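ORF115 (WSSV285) (Wsv230) (Shrimp white spot syndrome virus, PDB 2ZUG) is a DNA mimic that forms a dimer, binds histones and disrupts nucleosome assembly. Local coordinates at residues D9-G14 / V42-L47. Residues are numbered along the deposited sequence; the frame is centred on the assembly and turned at random.
Sequences DFLLVG and VYMVCL
Val-45 lies against the ring of Phe-10, its CB 3.8 Å from the ring centroid and over one face, a CH-pi contact within an antiparallel, hydrogen-bonded pair. Both methyls of the valine join in: CG1 touches Phe-10 CZ and CG2 reaches CE1. The ring gets there because CG of Phe-10 sits between the backbone N and the carbonyl carbon (chi1 64°), which stands it beside the valine, while CD2 of Leu-12 meets its edge in plane. Two backbone bonds close this pair, Val-45 N to Phe-10 O at 2.8 Å and Phe-10 N to Val-45 O at 3.0 Å. A second bonded pair follows at Leu-12 and Tyr-43, and Leu-12 CG also packs on Val-45 CG2 at 3.9 Å.

Just before strand 10-13, Asp-9 continues the pairing with its side chain. With CG beside its own backbone N (chi1 -61°), the carboxylate turns across to the other strand, and OD1 takes the N-H of Leu-47 at 2.6 Å, nearly along the C-O axis. Its other oxygen, OD2, forms a salt bridge with Arg-34 of the second subunit, so one carboxylate ties both the sheet and the dimer.

The opposite face of the sheet carries Leu-11, whose CD2 packs on Met-44 CG (selenomethionine) at 3.6 Å, and the Val-13 and Val-42 pair. This face turns to the second subunit, where Met-44 meets Met-44 of that chain and Leu-11 meets its Pro-79. On the Phe-10 face, helix 20-25 covers the pair, Met-24 touching both Phe-10 and Val-45 and Tyr-20 reaching Leu-12. The two strands are the central ones of a four-stranded antiparallel sheet, flanked by 30-35 beside 42-47 and by 72-74 beside 10-13.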
loop_
_atom_site.group_PDB
_atom_site.type_symbol
_atom_site.label_atom_id
_atom_site.label_comp_id
_atom_site.label_asym_id
_atom_site.label_seq_id
_atom_site.Cartn_x
_atom_site.Cartn_y
_atom_site.Cartn_z
ATOM N N ASP A 9 -8.824 2.903 1.104
ATOM C CA ASP A 9 -7.784 2.820 0.091
ATOM C C ASP A 9 -8.222 1.752 -0.907
ATOM O O ASP A 9 -9.152 0.999 -0.644
ATOM C CB ASP A 9 -6.443 2.462 0.723
ATOM C CG ASP A 9 -5.988 3.494 1.737
ATOM O OD1 ASP A 9 -6.101 4.703 1.462
ATOM O OD2 ASP A 9 -5.503 3.101 2.812
ATOM N N PHE A 10 -7.574 1.674 -2.056
ATOM C CA PHE A 10 -8.036 0.694 -3.014
ATOM C C PHE A 10 -7.030 0.544 -4.129
ATOM O O PHE A 10 -5.994 1.193 -4.115
ATOM C CB PHE A 10 -9.391 1.145 -3.566
ATOM C CG PHE A 10 -9.322 2.455 -4.344
ATOM C CD1 PHE A 10 -8.798 2.489 -5.635
ATOM C CD2 PHE A 10 -9.741 3.658 -3.763
ATOM C CE1 PHE A 10 -8.690 3.686 -6.322
ATOM C CE2 PHE A 10 -9.634 4.876 -4.452
ATOM C CZ PHE A 10 -9.114 4.888 -5.725
ATOM N N LEU A 11 -7.350 -0.290 -5.111
ATOM C CA LEU A 11 -6.424 -0.502 -6.206
ATOM C C LEU A 11 -6.995 -0.175 -7.572
ATOM O O LEU A 11 -8.201 -0.201 -7.783
ATOM C CB LEU A 11 -5.959 -1.960 -6.230
ATOM C CG LEU A 11 -5.503 -2.637 -4.940
ATOM C CD1 LEU A 11 -5.374 -4.120 -5.215
ATOM C CD2 LEU A 11 -4.195 -2.023 -4.440
ATOM N N LEU A 12 -6.085 0.120 -8.491
ATOM C CA LEU A 12 -6.408 0.411 -9.874
ATOM C C LEU A 12 -5.754 -0.705 -10.673
ATOM O O LEU A 12 -4.539 -0.869 -10.642
ATOM C CB LEU A 12 -5.786 1.729 -10.338
ATOM C CG LEU A 12 -6.351 3.050 -9.845
ATOM C CD1 LEU A 12 -5.647 4.145 -10.568
ATOM C CD2 LEU A 12 -7.824 3.127 -10.080
ATOM N N VAL A 13 -6.549 -1.468 -11.405
ATOM C CA VAL A 13 -5.989 -2.549 -12.183
ATOM C C VAL A 13 -6.322 -2.313 -13.625
ATOM O O VAL A 13 -7.491 -2.197 -13.959
ATOM C CB VAL A 13 -6.594 -3.884 -11.768
ATOM C CG1 VAL A 13 -5.642 -4.990 -12.158
ATOM C CG2 VAL A 13 -6.897 -3.891 -10.255
ATOM N N GLY A 14 -5.307 -2.246 -14.476
ATOM C CA GLY A 14 -5.590 -2.021 -15.877
ATOM C C GLY A 14 -4.432 -2.407 -16.756
ATOM O O GLY A 14 -3.315 -2.550 -16.267
ATOM N N VAL A 42 -1.077 -3.229 -11.594
ATOM C CA VAL A 42 -1.608 -2.755 -10.310
ATOM C C VAL A 42 -0.986 -1.498 -9.701
ATOM O O VAL A 42 0.217 -1.283 -9.752
ATOM C CB VAL A 42 -1.567 -3.857 -9.227
ATOM C CG1 VAL A 42 -2.157 -3.343 -7.904
ATOM C CG2 VAL A 42 -2.363 -5.043 -9.684
ATOM N N TYR A 43 -1.857 -0.670 -9.135
ATOM C CA TYR A 43 -1.492 0.548 -8.438
ATOM C C TYR A 43 -2.344 0.659 -7.191
ATOM O O TYR A 43 -3.574 0.465 -7.212
ATOM C CB TYR A 43 -1.740 1.769 -9.280
ATOM C CG TYR A 43 -0.578 2.170 -10.099
ATOM C CD1 TYR A 43 -0.211 1.445 -11.228
ATOM C CD2 TYR A 43 0.142 3.305 -9.777
ATOM C CE1 TYR A 43 0.859 1.858 -12.031
ATOM C CE2 TYR A 43 1.208 3.728 -10.561
ATOM C CZ TYR A 43 1.555 3.003 -11.682
ATOM O OH TYR A 43 2.597 3.448 -12.449
HETATM N N MSE A 44 -1.674 0.960 -6.090
HETATM C CA MSE A 44 -2.365 1.129 -4.843
HETATM C C MSE A 44 -2.625 2.620 -4.749
HETATM O O MSE A 44 -1.751 3.459 -5.084
HETATM C CB MSE A 44 -1.483 0.709 -3.695
HETATM C CG MSE A 44 -0.877 -0.682 -3.841
HETATM SE SE MSE A 44 0.858 -0.857 -2.880
HETATM C CE MSE A 44 0.213 -0.641 -0.988
ATOM N N VAL A 45 -3.837 2.943 -4.319
ATOM C CA VAL A 45 -4.249 4.314 -4.129
ATOM C C VAL A 45 -4.573 4.446 -2.654
ATOM O O VAL A 45 -5.520 3.828 -2.150
ATOM C CB VAL A 45 -5.503 4.636 -4.969
ATOM C CG1 VAL A 45 -5.965 6.070 -4.711
ATOM C CG2 VAL A 45 -5.195 4.415 -6.425
ATOM N N CYS A 46 -3.767 5.240 -1.961
ATOM C CA CYS A 46 -3.967 5.459 -0.529
ATOM C C CYS A 46 -4.554 6.902 -0.385
ATOM O O CYS A 46 -4.011 7.866 -0.933
ATOM C CB CYS A 46 -2.608 5.243 0.250
ATOM S SG CYS A 46 -1.290 4.024 -0.471
ATOM N N LEU A 47 -5.676 7.021 0.324
ATOM C CA LEU A 47 -6.379 8.297 0.548
ATOM C C LEU A 47 -5.926 9.172 1.730
ATOM O O LEU A 47 -5.437 8.665 2.728
ATOM C CB LEU A 47 -7.862 8.021 0.761
ATOM C CG LEU A 47 -8.464 7.075 -0.265
ATOM C CD1 LEU A 47 -9.922 6.772 0.054
ATOM C CD2 LEU A 47 -8.339 7.723 -1.623
#